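Local coordinates for protein beta-L-arabinobiosidase (Bacteroides thetaiotaomicron, PDB 5MQR) that probably hydrolyses glycosidic bonds of plant pectin, releasing arabinose-containing units, and may also have sialidase-type activity, at residues K260-F265 with E296-A301; D863-R868 with T900-V905; Y987-P992 with K1007-R1012. One frame throughout, in Å; residues are numbered along the deposited sequence.

Interaction 1 (K260-F265 with E296-A301); sequences KGYKAF and EPVLRA
Tyr262 and Val298 mark the closest approach of the two backbones, their CA atoms still 9.3 Å apart, so side chains alone bridge the gap between the loop 260-265 and the run 296-301; no hydrogen bond crosses it. The phenol of Tyr262 and the isopropyl group of Val298 approach each other from opposite directions. The outer end of the ring does the touching: Tyr262 CE2 lies 3.9 Å from Val298 CG2, and OH is 3.8 Å from Val298 CB. CG1 of Val298 sits over the rim of one ring face, while CB of Lys260 packs against the rim of the other, leaving the tyrosine held between a neighbour in its own loop and the valine across. Val298 CG1 stands anti to the backbone N (chi1 177°), which turns both methyls toward the ring. Further out, Lys260 NZ and Glu296 OE2 form a long salt bridge of 3.7 Å, a loose electrostatic link between two exposed side chains. Glu296 folds at its second torsion (chi2 -76°), bringing the carboxylate back toward the lysine. Gly261 centres an inverse gamma turn between Lys260 and Tyr262. Leu283 of strand 283-287 and Trp279 touch both Tyr262 and Val298; the contact thus lies beside the four-stranded antiparallel sheet running from strand 266-269, just after the loop, to edge strand 299-300, consistent with one blade of the beta propeller.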
loop_
_atom_site.group_PDB
_atom_site.type_symbol
_atom_site.label_atom_id
_atom_site.label_comp_id
_atom_site.label_asym_id
_atom_site.label_seq_id
_atom_site.Cartn_x
_atom_site.Cartn_y
_atom_site.Cartn_z
ATOM N N LYS A 260 18.566 -31.834 -20.791
ATOM C CA LYS A 260 18.866 -32.118 -19.377
ATOM C C LYS A 260 17.588 -32.196 -18.545
ATOM O O LYS A 260 16.637 -31.435 -18.747
ATOM C CB LYS A 260 19.819 -31.064 -18.783
ATOM C CG LYS A 260 21.257 -31.228 -19.240
ATOM C CD LYS A 260 21.973 -29.892 -19.463
ATOM C CE LYS A 260 23.345 -30.096 -20.120
ATOM N NZ LYS A 260 23.909 -28.834 -20.678
ATOM N N GLY A 261 17.606 -33.111 -17.582
ATOM C CA GLY A 261 16.445 -33.441 -16.756
ATOM C C GLY A 261 16.236 -32.505 -15.591
ATOM O O GLY A 261 16.189 -32.931 -14.455
ATOM N N TYR A 262 16.111 -31.220 -15.894
ATOM C CA TYR A 262 15.700 -30.237 -14.933
ATOM C C TYR A 262 14.219 -30.501 -14.737
ATOM O O TYR A 262 13.531 -30.932 -15.670
ATOM C CB TYR A 262 15.960 -28.827 -15.455
ATOM C CG TYR A 262 17.420 -28.527 -15.765
ATOM C CD1 TYR A 262 18.441 -28.829 -14.841
ATOM C CD2 TYR A 262 17.797 -27.958 -16.984
ATOM C CE1 TYR A 262 19.777 -28.561 -15.121
ATOM C CE2 TYR A 262 19.139 -27.688 -17.269
ATOM C CZ TYR A 262 20.115 -27.982 -16.331
ATOM O OH TYR A 262 21.420 -27.705 -16.622
ATOM N N LYS A 263 13.726 -30.248 -13.533
ATOM C CA LYS A 263 12.445 -30.810 -13.125
ATOM C C LYS A 263 11.364 -29.794 -12.915
ATOM O O LYS A 263 11.621 -28.741 -12.364
ATOM C CB LYS A 263 12.626 -31.587 -11.833
ATOM C CG LYS A 263 13.812 -32.510 -11.924
ATOM C CD LYS A 263 13.656 -33.786 -11.137
ATOM C CE LYS A 263 14.703 -34.775 -11.633
ATOM N NZ LYS A 263 14.731 -35.942 -10.723
ATOM N N ALA A 264 10.149 -30.150 -13.332
ATOM C CA ALA A 264 8.942 -29.376 -13.049
ATOM C C ALA A 264 9.029 -27.949 -13.593
ATOM O O ALA A 264 8.705 -26.977 -12.896
ATOM C CB ALA A 264 8.654 -29.385 -11.549
ATOM N N PHE A 265 9.501 -27.848 -14.834
ATOM C CA PHE A 265 9.551 -26.590 -15.579
ATOM C C PHE A 265 8.266 -25.778 -15.444
ATOM O O PHE A 265 7.153 -26.300 -15.561
ATOM C CB PHE A 265 9.815 -26.904 -17.055
ATOM C CG PHE A 265 9.774 -25.710 -17.975
ATOM C CD1 PHE A 265 8.568 -25.260 -18.504
ATOM C CD2 PHE A 265 10.951 -25.081 -18.358
ATOM C CE1 PHE A 265 8.527 -24.175 -19.366
ATOM C CE2 PHE A 265 10.934 -23.986 -19.232
ATOM C CZ PHE A 265 9.715 -23.531 -19.739
ATOM N N GLU A 296 22.602 -20.722 -20.823
ATOM C CA GLU A 296 23.517 -21.477 -19.973
ATOM C C GLU A 296 24.485 -20.479 -19.278
ATOM O O GLU A 296 24.650 -19.335 -19.743
ATOM C CB GLU A 296 24.298 -22.490 -20.811
ATOM C CG GLU A 296 23.432 -23.511 -21.570
ATOM C CD GLU A 296 22.842 -24.642 -20.701
ATOM O OE1 GLU A 296 23.048 -24.625 -19.461
ATOM O OE2 GLU A 296 22.177 -25.573 -21.242
ATOM N N PRO A 297 25.078 -20.855 -18.136
ATOM C CA PRO A 297 24.773 -22.091 -17.387
ATOM C C PRO A 297 23.447 -21.948 -16.602
ATOM O O PRO A 297 23.066 -20.831 -16.243
ATOM C CB PRO A 297 25.966 -22.188 -16.425
ATOM C CG PRO A 297 26.341 -20.724 -16.164
ATOM C CD PRO A 297 25.758 -19.867 -17.269
ATOM N N VAL A 298 22.735 -23.056 -16.393
ATOM C CA VAL A 298 21.507 -23.026 -15.610
ATOM C C VAL A 298 21.887 -23.225 -14.152
ATOM O O VAL A 298 22.330 -24.307 -13.768
ATOM C CB VAL A 298 20.494 -24.115 -16.032
ATOM C CG1 VAL A 298 19.268 -24.076 -15.124
ATOM C CG2 VAL A 298 20.075 -23.943 -17.490
ATOM N N LEU A 299 21.694 -22.192 -13.347
ATOM C CA LEU A 299 22.044 -22.229 -11.952
ATOM C C LEU A 299 20.847 -21.914 -11.068
ATOM O O LEU A 299 19.835 -21.363 -11.527
ATOM C CB LEU A 299 23.163 -21.223 -11.678
ATOM C CG LEU A 299 24.459 -21.409 -12.473
ATOM C CD1 LEU A 299 25.424 -20.278 -12.143
ATOM C CD2 LEU A 299 25.107 -22.774 -12.244
ATOM N N ARG A 300 21.001 -22.246 -9.784
ATOM C CA ARG A 300 20.034 -21.896 -8.762
ATOM C C ARG A 300 19.863 -20.401 -8.765
ATOM O O ARG A 300 20.815 -19.669 -8.968
ATOM C CB ARG A 300 20.500 -22.329 -7.378
ATOM C CG ARG A 300 20.549 -23.834 -7.153
ATOM C CD ARG A 300 21.150 -24.159 -5.791
ATOM N NE ARG A 300 21.188 -25.600 -5.464
ATOM C CZ ARG A 300 20.348 -26.247 -4.635
ATOM N NH1 ARG A 300 19.330 -25.637 -4.015
ATOM N NH2 ARG A 300 20.519 -27.552 -4.423
ATOM N N ALA A 301 18.641 -19.962 -8.521
ATOM C CA ALA A 301 18.311 -18.553 -8.455
ATOM C C ALA A 301 18.906 -18.006 -7.180
ATOM O O ALA A 301 18.590 -18.495 -6.086
ATOM C CB ALA A 301 16.805 -18.369 -8.467
#

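Interaction 2 (D863-R868 with T900-V905); sequences DLWNTR and TKKYEV
Trp865 and Tyr903 bring the two backbones nearest, with 8.6 Å between their CA atoms: residues 863-868 leave the end of helix 843-864 for the short strand 865-866, while 900-905 make a short, weakly bonded helical turn. The indole fills the interval. With CG anti to the backbone N (chi1 -175°), Trp865 extends toward the turn and offers a face to the edge of Tyr903. The pair is a T-shaped stack, ring planes at 85° and the centroid of the indole six-membered ring 4.9 Å from that of the phenol. One side of the tyrosine makes the touch: Tyr903 CD1 stands 3.7 Å from Trp865 CE3, and Tyr903 CE1 lies 3.7 Å from Trp865 CD2, one of the two atoms shared by the indole rings. Beyond this edge, the backbone O of Lys902 approaches Trp865 CZ2 at 3.7 Å, lying oblique to the ring. The lysine side chain runs past the indole in the opposite direction until its NZ is 4.0 Å from Trp865 CD1. Were Trp865 replaced by an alanine, the CD1-CE1 edge of Tyr903 would probably be left without its aromatic partner and a gap would be likely to open between strand and helical turn. Phe872, on the strand paired with 865-866, meets both rings, edge-to-face with Trp865 and at a shallow angle with Tyr903. This aromatic cluster fastens a beta hairpin at the end of a long helix to a following helical turn, within the MGH1-like glycoside hydrolase region.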
loop_
_atom_site.group_PDB
_atom_site.type_symbol
_atom_site.label_atom_id
_atom_site.label_comp_id
_atom_site.label_asym_id
_atom_site.label_seq_id
_atom_site.Cartn_x
_atom_site.Cartn_y
_atom_site.Cartn_z
ATOM N N ASP A 863 -6.072 49.269 -13.571
ATOM C CA ASP A 863 -5.109 50.279 -13.143
ATOM C C ASP A 863 -3.706 49.751 -12.870
ATOM O O ASP A 863 -2.756 50.506 -13.020
ATOM C CB ASP A 863 -5.601 51.001 -11.888
ATOM C CG ASP A 863 -6.859 51.813 -12.115
ATOM O OD1 ASP A 863 -7.469 51.754 -13.196
ATOM O OD2 ASP A 863 -7.236 52.552 -11.205
ATOM N N LEU A 864 -3.552 48.496 -12.425
ATOM C CA LEU A 864 -2.214 47.968 -12.083
ATOM C C LEU A 864 -1.567 47.133 -13.176
ATOM O O LEU A 864 -0.351 46.945 -13.172
ATOM C CB LEU A 864 -2.244 47.216 -10.757
ATOM C CG LEU A 864 -2.733 48.052 -9.568
ATOM C CD1 LEU A 864 -2.573 47.237 -8.292
ATOM C CD2 LEU A 864 -2.012 49.386 -9.437
ATOM N N TRP A 865 -2.371 46.655 -14.125
ATOM C CA TRP A 865 -1.857 45.988 -15.306
ATOM C C TRP A 865 -1.133 47.019 -16.172
ATOM O O TRP A 865 -1.751 47.954 -16.683
ATOM C CB TRP A 865 -2.985 45.347 -16.099
ATOM C CG TRP A 865 -2.498 44.552 -17.274
ATOM C CD1 TRP A 865 -2.711 44.818 -18.605
ATOM C CD2 TRP A 865 -1.691 43.376 -17.226
ATOM N NE1 TRP A 865 -2.098 43.864 -19.381
ATOM C CE2 TRP A 865 -1.457 42.973 -18.564
ATOM C CE3 TRP A 865 -1.136 42.624 -16.184
ATOM C CZ2 TRP A 865 -0.704 41.839 -18.882
ATOM C CZ3 TRP A 865 -0.388 41.488 -16.502
ATOM C CH2 TRP A 865 -0.180 41.109 -17.837
ATOM N N ASN A 866 0.180 46.856 -16.300
ATOM C CA ASN A 866 1.018 47.735 -17.138
ATOM C C ASN A 866 0.993 47.121 -18.523
ATOM O O ASN A 866 1.470 46.007 -18.695
ATOM C CB ASN A 866 2.444 47.780 -16.561
ATOM C CG ASN A 866 3.398 48.620 -17.374
ATOM O OD1 ASN A 866 3.441 48.527 -18.598
ATOM N ND2 ASN A 866 4.202 49.417 -16.690
ATOM N N THR A 867 0.418 47.828 -19.495
ATOM C CA THR A 867 0.224 47.280 -20.848
ATOM C C THR A 867 1.495 47.301 -21.712
ATOM O O THR A 867 1.572 46.548 -22.676
ATOM C CB THR A 867 -0.919 48.003 -21.613
ATOM O OG1 THR A 867 -0.722 49.407 -21.519
ATOM C CG2 THR A 867 -2.295 47.650 -21.031
ATOM N N ARG A 868 2.471 48.156 -21.389
ATOM C CA ARG A 868 3.772 48.143 -22.090
ATOM C C ARG A 868 4.541 46.866 -21.718
ATOM O O ARG A 868 4.987 46.133 -22.596
ATOM C CB ARG A 868 4.607 49.421 -21.815
ATOM C CG ARG A 868 4.109 50.640 -22.620
ATOM C CD ARG A 868 4.631 52.044 -22.218
ATOM N NE ARG A 868 4.926 52.288 -20.784
ATOM C CZ ARG A 868 4.044 52.285 -19.761
ATOM N NH1 ARG A 868 2.750 51.994 -19.943
ATOM N NH2 ARG A 868 4.464 52.551 -18.519
ATOM N N THR A 900 -8.602 35.349 -19.278
ATOM C CA THR A 900 -8.204 35.816 -20.607
ATOM C C THR A 900 -6.681 35.613 -20.861
ATOM O O THR A 900 -5.858 35.708 -19.934
ATOM C CB THR A 900 -8.603 37.292 -20.831
ATOM O OG1 THR A 900 -7.828 38.133 -19.972
ATOM C CG2 THR A 900 -10.132 37.519 -20.563
ATOM N N LYS A 901 -6.343 35.315 -22.117
ATOM C CA LYS A 901 -4.972 34.977 -22.531
ATOM C C LYS A 901 -3.935 36.048 -22.250
ATOM O O LYS A 901 -2.773 35.728 -22.036
ATOM C CB LYS A 901 -4.915 34.644 -24.034
ATOM C CG LYS A 901 -5.308 33.208 -24.349
ATOM C CD LYS A 901 -4.186 32.229 -24.005
ATOM C CE LYS A 901 -4.676 30.786 -23.863
ATOM N NZ LYS A 901 -5.262 30.293 -25.144
ATOM N N LYS A 902 -4.343 37.313 -22.267
ATOM C CA LYS A 902 -3.382 38.396 -22.139
ATOM C C LYS A 902 -2.597 38.420 -20.826
ATOM O O LYS A 902 -1.458 38.815 -20.848
ATOM C CB LYS A 902 -4.003 39.771 -22.416
ATOM C CG LYS A 902 -5.045 40.242 -21.416
ATOM C CD LYS A 902 -5.218 41.748 -21.546
ATOM C CE LYS A 902 -6.429 42.261 -20.788
ATOM N NZ LYS A 902 -6.145 43.634 -20.292
ATOM N N TYR A 903 -3.180 37.974 -19.710
ATOM C CA TYR A 903 -2.452 37.967 -18.423
ATOM C C TYR A 903 -1.395 36.859 -18.334
ATOM O O TYR A 903 -0.416 37.044 -17.625
ATOM C CB TYR A 903 -3.399 37.910 -17.226
ATOM C CG TYR A 903 -4.386 39.045 -17.168
ATOM C CD1 TYR A 903 -3.959 40.364 -17.060
ATOM C CD2 TYR A 903 -5.765 38.804 -17.209
ATOM C CE1 TYR A 903 -4.870 41.405 -17.005
ATOM C CE2 TYR A 903 -6.679 39.841 -17.159
ATOM C CZ TYR A 903 -6.229 41.141 -17.053
ATOM O OH TYR A 903 -7.149 42.180 -17.020
ATOM N N GLU A 904 -1.594 35.746 -19.057
ATOM C CA GLU A 904 -0.648 34.584 -19.086
ATOM C C GLU A 904 0.800 34.998 -19.264
ATOM O O GLU A 904 1.693 34.487 -18.599
ATOM C CB GLU A 904 -0.929 33.606 -20.250
ATOM C CG GLU A 904 -2.115 32.663 -20.086
ATOM C CD GLU A 904 -2.069 31.416 -21.007
ATOM O OE1 GLU A 904 -0.968 30.955 -21.412
ATOM O OE2 GLU A 904 -3.168 30.868 -21.300
ATOM N N VAL A 905 1.018 35.905 -20.199
ATOM C CA VAL A 905 2.359 36.262 -20.617
ATOM C C VAL A 905 3.245 36.718 -19.434
ATOM O O VAL A 905 4.439 36.500 -19.478
ATOM C CB VAL A 905 2.305 37.300 -21.753
ATOM C CG1 VAL A 905 1.901 38.651 -21.212
ATOM C CG2 VAL A 905 3.634 37.403 -22.474
#

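Interaction 3 (Y987-P992 with K1007-R1012); sequences YHRGRP and KGDQER
Arg989 grips the carboxylate of Asp1009 side-on through a bidentate salt bridge: NE gives a nearly straight hydrogen bond to OD1 (2.8 Å, 177°), and NH2 reaches OD2 at 2.7 Å. Arg989 meets both oxygens on their syn sides but tilted out of the carboxylate plane, the two flat groups lying 36° apart. A third bond comes from His988, whose NE2 donates to Asp1009 OD1 over 3.0 Å and meets that oxygen nearly along its C-O axis. OD1 therefore accepts twice, from donors on opposite faces of the carboxylate plane, and the three bonds together hold the group against rotation and probably favour its charged form. His988 reaches across because its CG is anti to the backbone N (chi1 -179°); the imidazole is steeply turned against the carboxylate. Outward from the polar core, CG of Arg989 lies over the rim of one imidazole face, and CE1 of His988 is 3.6 Å from the carbonyl O of Gly1008. Tyr993 also meets the imidazole, while Arg991 turns to a salt bridge with Glu637. His988 to Arg991 is the type I' turn of a 2:2 beta hairpin, closed by paired backbone bonds between these two residues, and Lys1007 to Gln1010 is a type II' turn with Gly1008 at positive phi. A salt bridge and a His-carboxylate hydrogen bond thus join two reverse turns in the MGH1-like glycoside hydrolase region.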
loop_
_atom_site.group_PDB
_atom_site.type_symbol
_atom_site.label_atom_id
_atom_site.label_comp_id
_atom_site.label_asym_id
_atom_site.label_seq_id
_atom_site.Cartn_x
_atom_site.Cartn_y
_atom_site.Cartn_z
ATOM N N TYR A 987 20.057 25.656 2.772
ATOM C CA TYR A 987 21.200 25.030 3.397
ATOM C C TYR A 987 22.225 26.113 3.668
ATOM O O TYR A 987 22.277 27.133 2.950
ATOM C CB TYR A 987 21.801 23.933 2.514
ATOM C CG TYR A 987 20.933 22.712 2.436
ATOM C CD1 TYR A 987 19.933 22.607 1.478
ATOM C CD2 TYR A 987 21.112 21.658 3.321
ATOM C CE1 TYR A 987 19.113 21.494 1.418
ATOM C CE2 TYR A 987 20.296 20.524 3.266
ATOM C CZ TYR A 987 19.298 20.452 2.306
ATOM O OH TYR A 987 18.492 19.333 2.224
ATOM N N HIS A 988 22.993 25.893 4.723
ATOM C CA HIS A 988 23.992 26.832 5.208
ATOM C C HIS A 988 25.003 25.982 5.969
ATOM O O HIS A 988 24.618 25.214 6.844
ATOM C CB HIS A 988 23.319 27.868 6.125
ATOM C CG HIS A 988 24.240 28.906 6.670
ATOM N ND1 HIS A 988 24.712 29.955 5.908
ATOM C CD2 HIS A 988 24.750 29.089 7.914
ATOM C CE1 HIS A 988 25.484 30.730 6.655
ATOM N NE2 HIS A 988 25.508 30.235 7.881
ATOM N N ARG A 989 26.273 26.079 5.593
ATOM C CA ARG A 989 27.354 25.302 6.218
ATOM C C ARG A 989 27.074 23.796 6.169
ATOM O O ARG A 989 27.489 23.049 7.068
ATOM C CB ARG A 989 27.621 25.784 7.675
ATOM C CG ARG A 989 28.181 27.194 7.738
ATOM C CD ARG A 989 28.445 27.684 9.161
ATOM N NE ARG A 989 29.141 28.968 9.147
ATOM C CZ ARG A 989 30.441 29.138 8.906
ATOM N NH1 ARG A 989 31.246 28.101 8.684
ATOM N NH2 ARG A 989 30.953 30.360 8.890
ATOM N N GLY A 990 26.389 23.367 5.113
ATOM C CA GLY A 990 26.060 21.976 4.901
ATOM C C GLY A 990 24.834 21.419 5.595
ATOM O O GLY A 990 24.553 20.225 5.473
ATOM N N ARG A 991 24.089 22.267 6.293
ATOM C CA ARG A 991 22.952 21.829 7.093
ATOM C C ARG A 991 21.725 22.596 6.678
ATOM O O ARG A 991 21.841 23.730 6.257
ATOM C CB ARG A 991 23.195 22.116 8.564
ATOM C CG ARG A 991 24.435 21.459 9.121
ATOM C CD ARG A 991 24.556 21.682 10.615
ATOM N NE ARG A 991 24.936 23.059 10.953
ATOM C CZ ARG A 991 26.179 23.513 11.004
ATOM N NH1 ARG A 991 27.224 22.733 10.707
ATOM N NH2 ARG A 991 26.390 24.771 11.348
ATOM N N PRO A 992 20.544 21.986 6.812
ATOM C CA PRO A 992 19.324 22.719 6.494
ATOM C C PRO A 992 19.254 24.015 7.284
ATOM O O PRO A 992 19.707 24.076 8.443
ATOM C CB PRO A 992 18.195 21.784 6.917
ATOM C CG PRO A 992 18.805 20.429 7.098
ATOM C CD PRO A 992 20.289 20.584 7.209
ATOM N N LYS A 1007 22.623 37.521 5.812
ATOM C CA LYS A 1007 23.113 37.863 7.160
ATOM C C LYS A 1007 24.253 36.958 7.640
ATOM O O LYS A 1007 24.649 37.034 8.798
ATOM C CB LYS A 1007 21.980 37.815 8.175
ATOM C CG LYS A 1007 20.835 38.755 7.846
ATOM C CD LYS A 1007 21.205 40.201 8.074
ATOM C CE LYS A 1007 19.978 41.075 7.894
ATOM N NZ LYS A 1007 20.252 42.463 8.289
ATOM N N GLY A 1008 24.807 36.115 6.772
ATOM C CA GLY A 1008 25.895 35.235 7.201
ATOM C C GLY A 1008 25.548 34.364 8.408
ATOM O O GLY A 1008 24.507 33.702 8.446
ATOM N N ASP A 1009 26.418 34.394 9.409
ATOM C CA ASP A 1009 26.230 33.573 10.614
ATOM C C ASP A 1009 25.490 34.307 11.749
ATOM O O ASP A 1009 25.461 33.800 12.846
ATOM C CB ASP A 1009 27.585 33.085 11.124
ATOM C CG ASP A 1009 28.290 32.227 10.125
ATOM O OD1 ASP A 1009 27.657 31.309 9.599
ATOM O OD2 ASP A 1009 29.489 32.449 9.874
ATOM N N GLN A 1010 24.895 35.472 11.476
ATOM C CA GLN A 1010 24.181 36.232 12.513
ATOM C C GLN A 1010 22.989 35.427 13.056
ATOM O O GLN A 1010 22.228 34.800 12.313
ATOM C CB GLN A 1010 23.694 37.584 11.992
ATOM C CG GLN A 1010 24.788 38.559 11.599
ATOM C CD GLN A 1010 24.251 39.812 10.907
ATOM O OE1 GLN A 1010 23.291 40.415 11.362
ATOM N NE2 GLN A 1010 24.894 40.215 9.823
ATOM N N GLU A 1011 22.842 35.479 14.369
ATOM C CA GLU A 1011 21.851 34.679 15.080
ATOM C C GLU A 1011 20.414 34.971 14.667
ATOM O O GLU A 1011 19.591 34.059 14.592
ATOM C CB GLU A 1011 21.993 34.878 16.592
ATOM C CG GLU A 1011 21.127 33.905 17.370
ATOM C CD GLU A 1011 21.223 34.034 18.864
ATOM O OE1 GLU A 1011 22.085 34.779 19.388
ATOM O OE2 GLU A 1011 20.394 33.363 19.514
ATOM N N ARG A 1012 20.114 36.236 14.456
ATOM C CA ARG A 1012 18.760 36.660 14.084
ATOM C C ARG A 1012 18.084 35.861 12.945
ATOM O O ARG A 1012 16.861 35.656 12.968
ATOM C CB ARG A 1012 18.754 38.138 13.704
ATOM C CG ARG A 1012 19.660 38.502 12.531
ATOM C CD ARG A 1012 19.593 40.006 12.247
ATOM N NE ARG A 1012 18.516 40.333 11.318
ATOM C CZ ARG A 1012 18.133 41.566 11.003
ATOM N NH1 ARG A 1012 18.704 42.643 11.559
ATOM N NH2 ARG A 1012 17.168 41.733 10.110
#

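From the N terminus the three contacts follow one another in series, neither nested nor crossed. Interaction 1 closes a loop of 30 intervening residues that holds most of a four-stranded antiparallel sheet, drawing the approach to its first strand toward its last, within the propeller-like N-terminal part. More than 500 residues later, interaction 2 closes a loop of 31 residues, tying the end of helix 843-864 to the turn 901-904. Interaction 3 spans only 14 residues, none in a helix or strand, and joins the hairpin 987-992 to a loop ahead of helix 1022-1029. Interactions 2 and 3 share the MGH1-like region, centres about 39 Å apart; interaction 1 lies about 71 and 61 Å from them, centre to centre.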